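PDB 5AOQ: torso from Bombyx mori, which is a receptor tyrosine kinase whose extracellular part binds prothoracicotropic hormone, triggering MAPK signalling and helping to initiate metamorphosis. Local coordinates for residues Asp29-Leu34 against Cys46-Glu51; Thr76-His81 against Asn104-Glu109. One frame throughout, in Å; residues are numbered along the deposited sequence.

Interaction 1. Residues Asp29-Leu34 against Cys46-Glu51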
# COMPACT_ATOMS: atom_id res chain seq x y z
N ASP A 29 9.14 -2.53 16.74
CA ASP A 29 9.52 -3.37 15.61
C ASP A 29 10.13 -4.69 16.07
O ASP A 29 9.67 -5.77 15.68
CB ASP A 29 10.51 -2.62 14.71
CG ASP A 29 9.93 -1.35 14.13
OD1 ASP A 29 8.80 -1.38 13.61
OD2 ASP A 29 10.62 -0.30 14.19
N VAL A 30 11.16 -4.59 16.91
CA VAL A 30 11.86 -5.77 17.39
C VAL A 30 10.92 -6.69 18.18
O VAL A 30 10.99 -7.91 18.05
CB VAL A 30 13.06 -5.39 18.29
CG1 VAL A 30 13.72 -6.64 18.88
CG2 VAL A 30 14.08 -4.59 17.49
N CYS A 31 10.04 -6.09 18.98
CA CYS A 31 9.15 -6.88 19.81
C CYS A 31 8.06 -7.56 18.99
O CYS A 31 7.70 -8.70 19.26
CB CYS A 31 8.51 -6.00 20.89
SG CYS A 31 9.63 -5.54 22.23
N TYR A 32 7.55 -6.87 17.98
CA TYR A 32 6.58 -7.47 17.07
C TYR A 32 7.21 -8.62 16.29
O TYR A 32 6.73 -9.75 16.34
CB TYR A 32 6.02 -6.43 16.09
CG TYR A 32 4.92 -5.55 16.66
CD1 TYR A 32 5.02 -5.00 17.93
CD2 TYR A 32 3.79 -5.26 15.91
CE1 TYR A 32 4.02 -4.20 18.45
CE2 TYR A 32 2.79 -4.45 16.42
CZ TYR A 32 2.91 -3.93 17.68
OH TYR A 32 1.91 -3.12 18.19
N SER A 33 8.32 -8.33 15.61
CA SER A 33 8.98 -9.33 14.78
C SER A 33 9.32 -10.61 15.53
O SER A 33 9.51 -11.66 14.92
CB SER A 33 10.26 -8.74 14.17
OG SER A 33 11.10 -8.23 15.19
N LEU A 34 9.39 -10.53 16.86
CA LEU A 34 9.63 -11.70 17.70
C LEU A 34 8.33 -12.20 18.33
O LEU A 34 8.19 -13.40 18.59
CB LEU A 34 10.64 -11.38 18.80
CG LEU A 34 12.09 -11.14 18.38
CD1 LEU A 34 12.93 -10.75 19.59
CD2 LEU A 34 12.68 -12.37 17.71
N CYS A 46 8.02 -8.72 26.23
CA CYS A 46 9.19 -8.35 25.46
C CYS A 46 10.05 -7.42 26.30
O CYS A 46 9.67 -6.28 26.56
CB CYS A 46 8.79 -7.69 24.14
SG CYS A 46 10.16 -7.33 23.02
N LYS A 47 11.21 -7.91 26.72
CA LYS A 47 12.13 -7.13 27.55
C LYS A 47 13.29 -6.56 26.75
O LYS A 47 14.43 -6.55 27.20
CB LYS A 47 12.63 -7.99 28.72
CG LYS A 47 11.52 -8.72 29.46
CD LYS A 47 10.48 -7.73 30.01
CE LYS A 47 9.30 -8.44 30.65
NZ LYS A 47 8.30 -7.47 31.18
N THR A 48 12.98 -6.09 25.54
CA THR A 48 13.97 -5.45 24.70
C THR A 48 14.16 -4.00 25.14
O THR A 48 13.22 -3.20 25.09
CB THR A 48 13.57 -5.48 23.21
OG1 THR A 48 13.26 -6.82 22.82
CG2 THR A 48 14.69 -4.94 22.33
N ASN A 49 15.37 -3.68 25.56
CA ASN A 49 15.72 -2.36 26.05
C ASN A 49 17.01 -1.86 25.40
O ASN A 49 18.08 -2.42 25.63
CB ASN A 49 15.87 -2.38 27.57
CG ASN A 49 15.83 -1.00 28.20
OD1 ASN A 49 16.30 -0.03 27.61
ND2 ASN A 49 15.27 -0.92 29.40
N PHE A 50 16.90 -0.82 24.58
CA PHE A 50 18.06 -0.27 23.88
C PHE A 50 18.88 0.66 24.76
O PHE A 50 20.05 0.93 24.48
CB PHE A 50 17.62 0.48 22.63
CG PHE A 50 17.24 -0.42 21.48
CD1 PHE A 50 18.20 -0.84 20.58
CD2 PHE A 50 15.94 -0.84 21.31
CE1 PHE A 50 17.87 -1.66 19.53
CE2 PHE A 50 15.59 -1.66 20.25
CZ PHE A 50 16.56 -2.07 19.36
N GLU A 51 18.27 1.15 25.83
CA GLU A 51 18.92 2.11 26.72
C GLU A 51 19.74 1.41 27.80
O GLU A 51 20.56 2.04 28.47
CB GLU A 51 17.87 3.04 27.34
CG GLU A 51 17.30 4.04 26.33
CD GLU A 51 16.21 4.91 26.91
OE1 GLU A 51 15.25 4.36 27.50
OE2 GLU A 51 16.30 6.15 26.77

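Interaction 2. Residues Thr76-His81 against Asn104-Glu109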
# COMPACT_ATOMS: atom_id res chain seq x y z
N THR A 76 26.39 -12.44 7.25
CA THR A 76 26.80 -12.71 8.62
C THR A 76 27.14 -14.18 8.80
O THR A 76 26.93 -14.99 7.89
CB THR A 76 25.69 -12.34 9.62
OG1 THR A 76 24.69 -13.36 9.63
CG2 THR A 76 25.06 -11.02 9.24
N GLU A 77 27.67 -14.52 9.97
CA GLU A 77 27.92 -15.91 10.30
C GLU A 77 26.63 -16.51 10.86
O GLU A 77 25.90 -15.82 11.58
CB GLU A 77 29.07 -16.02 11.30
CG GLU A 77 30.40 -15.56 10.72
CD GLU A 77 31.54 -15.65 11.72
OE1 GLU A 77 31.28 -15.71 12.94
OE2 GLU A 77 32.71 -15.66 11.28
N PRO A 78 26.35 -17.78 10.54
CA PRO A 78 25.08 -18.38 10.97
C PRO A 78 24.97 -18.46 12.49
O PRO A 78 25.80 -19.10 13.13
CB PRO A 78 25.13 -19.78 10.35
CG PRO A 78 26.58 -20.07 10.17
CD PRO A 78 27.21 -18.75 9.85
N SER A 79 23.95 -17.80 13.05
CA SER A 79 23.75 -17.77 14.49
C SER A 79 22.45 -18.44 14.90
O SER A 79 21.44 -18.34 14.20
CB SER A 79 23.77 -16.32 14.99
OG SER A 79 23.51 -16.27 16.38
N GLU A 80 22.49 -19.13 16.03
CA GLU A 80 21.32 -19.79 16.58
C GLU A 80 20.28 -18.77 17.05
O GLU A 80 19.09 -19.08 17.11
CB GLU A 80 21.72 -20.70 17.75
CG GLU A 80 22.42 -19.97 18.89
CD GLU A 80 22.86 -20.90 20.00
OE1 GLU A 80 22.66 -22.13 19.86
OE2 GLU A 80 23.41 -20.41 21.01
N HIS A 81 20.74 -17.56 17.36
CA HIS A 81 19.86 -16.51 17.85
C HIS A 81 19.48 -15.54 16.74
O HIS A 81 20.08 -15.54 15.67
CB HIS A 81 20.54 -15.73 18.98
CG HIS A 81 21.22 -16.59 20.00
ND1 HIS A 81 20.54 -17.34 20.92
CD2 HIS A 81 22.54 -16.81 20.23
CE1 HIS A 81 21.40 -17.99 21.69
NE2 HIS A 81 22.62 -17.69 21.29
N ASN A 104 19.92 -18.79 11.76
CA ASN A 104 20.38 -19.70 10.72
C ASN A 104 20.58 -19.02 9.36
O ASN A 104 21.53 -19.34 8.64
CB ASN A 104 19.41 -20.88 10.56
CG ASN A 104 19.24 -21.67 11.85
OD1 ASN A 104 19.98 -22.62 12.10
ND2 ASN A 104 18.27 -21.27 12.67
N ASN A 105 19.70 -18.09 9.00
CA ASN A 105 19.90 -17.28 7.80
C ASN A 105 21.11 -16.38 8.01
O ASN A 105 21.43 -16.03 9.15
CB ASN A 105 18.66 -16.46 7.48
CG ASN A 105 18.58 -16.07 6.01
OD1 ASN A 105 19.60 -15.87 5.36
ND2 ASN A 105 17.36 -15.98 5.49
N VAL A 106 21.77 -15.99 6.92
CA VAL A 106 23.05 -15.28 7.02
C VAL A 106 23.10 -13.99 6.21
O VAL A 106 23.97 -13.15 6.45
CB VAL A 106 24.21 -16.19 6.55
CG1 VAL A 106 24.41 -17.34 7.53
CG2 VAL A 106 23.95 -16.72 5.14
N PHE A 107 22.19 -13.83 5.26
CA PHE A 107 22.17 -12.63 4.42
C PHE A 107 21.12 -11.63 4.89
O PHE A 107 20.03 -12.02 5.32
CB PHE A 107 21.91 -13.02 2.96
CG PHE A 107 23.10 -13.61 2.27
CD1 PHE A 107 24.15 -12.81 1.85
CD2 PHE A 107 23.19 -14.98 2.06
CE1 PHE A 107 25.25 -13.35 1.22
CE2 PHE A 107 24.29 -15.53 1.43
CZ PHE A 107 25.32 -14.71 1.01
N GLY A 108 21.45 -10.35 4.81
CA GLY A 108 20.53 -9.30 5.21
C GLY A 108 20.68 -8.02 4.42
O GLY A 108 21.69 -7.82 3.73
N GLU A 109 19.68 -7.15 4.51
CA GLU A 109 19.67 -5.89 3.78
C GLU A 109 19.25 -4.70 4.65
O GLU A 109 18.39 -4.82 5.51
CB GLU A 109 18.73 -5.98 2.57
CG GLU A 109 18.72 -4.74 1.70
CD GLU A 109 17.75 -4.84 0.54
OE1 GLU A 109 16.84 -5.69 0.59
OE2 GLU A 109 17.91 -4.07 -0.44

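Interaction 1. Residues Asp29-Leu34 against Cys46-Glu51
A disulfide bridge between C31, on helix 27-38, and C46, in the loop that follows this helix, joins the two segments covalently, with T48 and F50 carrying the same loop on along the helix flank. The two SG atoms of C31 and C46 lie 2.0 Å apart, and the torsion about the S-S bond is -83°, the usual near-perpendicular arrangement of a disulfide. The half-cystines enter it differently. On C31 the sulfur is anti to the carbonyl carbon (chi1 -74°), whereas on C46 it swings anti to the backbone N (chi1 -174°); the CA atoms of C31 and C46 are 5.8 Å apart. T48 follows with its hydroxyl: T48 OG1 lies 3.9 Å from C31 SG, a van der Waals approach, and its polar partner is the backbone oxygen of G129, to which it is hydrogen-bonded.

The helix belongs to the unusual first fibronectin type III domain of the Torso ectodomain, and the bridge closes a covalent loop of the chain that takes in the end of helix 27-38. One residue before C31 on the helix, V30 turns its two methyls to different partners in the loop. CG1 of V30 rests against T48 CG2 at 4.0 Å, the side chains slanting across one another, while V30 CG2 meets F50 CZ at 4.0 Å, in the plane of the ring and at its edge. The phenyl therefore reaches the helix with its far rim and not with a face. L131 and L23 also touch the buried F50 side chain. Beside the bridge, Y25 of the second subunit packs on both C31 and C46, and W40 of the same chain on C46.

Interaction 2. Residues Thr76-His81 against Asn104-Glu109
T76 with V106, and N104 with S79, form the two backbone hydrogen bonds that tie the segments together. T76 N donates to V106 O at 2.6 Å, with an N-H...O angle of 145°. Farther along, N104 N gives its hydrogen to S79 O at 2.9 Å in a straighter bond of 166°. T76 OG1 lies 3.3 Å from V106 O, at best a weak hydrogen bond, with OE1 of Q83 a further weak partner.

Between these two bonds the packing is carried by V106. V106 CG1, anti to the carbonyl carbon (chi1 -68°), is laid against the backbone of the facing segment, 3.6 Å from P78 N. The same methyl touches the proline ring, with P78 CB 3.8 Å from V106 CG1; the two side chains run alongside each other and point the same way. P78 CB also meets a polar group, the backbone carbonyl oxygen of N104.

Local side-chain-to-backbone bonds shape each segment. S79 OG accepts from H81 N at 3.2 Å, an ST turn at S79. N105 OD1 receives F107 N at 3.3 Å as an Asx turn and takes a weaker, more bent bond from V106 N, so one amide oxygen serves two successive N-H groups just where strand 107-111 begins.

Beyond that point G108 pairs with F74, and E109 forms a salt bridge with K204, a residue implicated in PTTH binding. The antiparallel pairing of strand 71-75 with 107-111, the latter at the border of the three-stranded sheet, thus runs on into the loop that leaves the first strand and the one that enters the second, as part of the first fibronectin type III domain.

How the interactions relate
Both contacts lie within the first fibronectin type III domain, yet they hold different elements, and their centres are 18 Å apart with nearest atoms about 8 Å apart. Interaction 1 is buried and joins a helix to a loop; interaction 2 lies largely at the surface and joins two chain stretches that run out from neighbouring strands. Their chemistry follows: the first relies on a covalent bridge and apolar side chains, the second on main-chain hydrogen bonds with one valine packed between. In sequence they are consecutive, 29-34/46-51 closing before 76-81/104-109 opens. Both segment pairs reach the hormone chain; interaction 1 also meets the second receptor subunit, while interaction 2 adjoins K204 of the second domain.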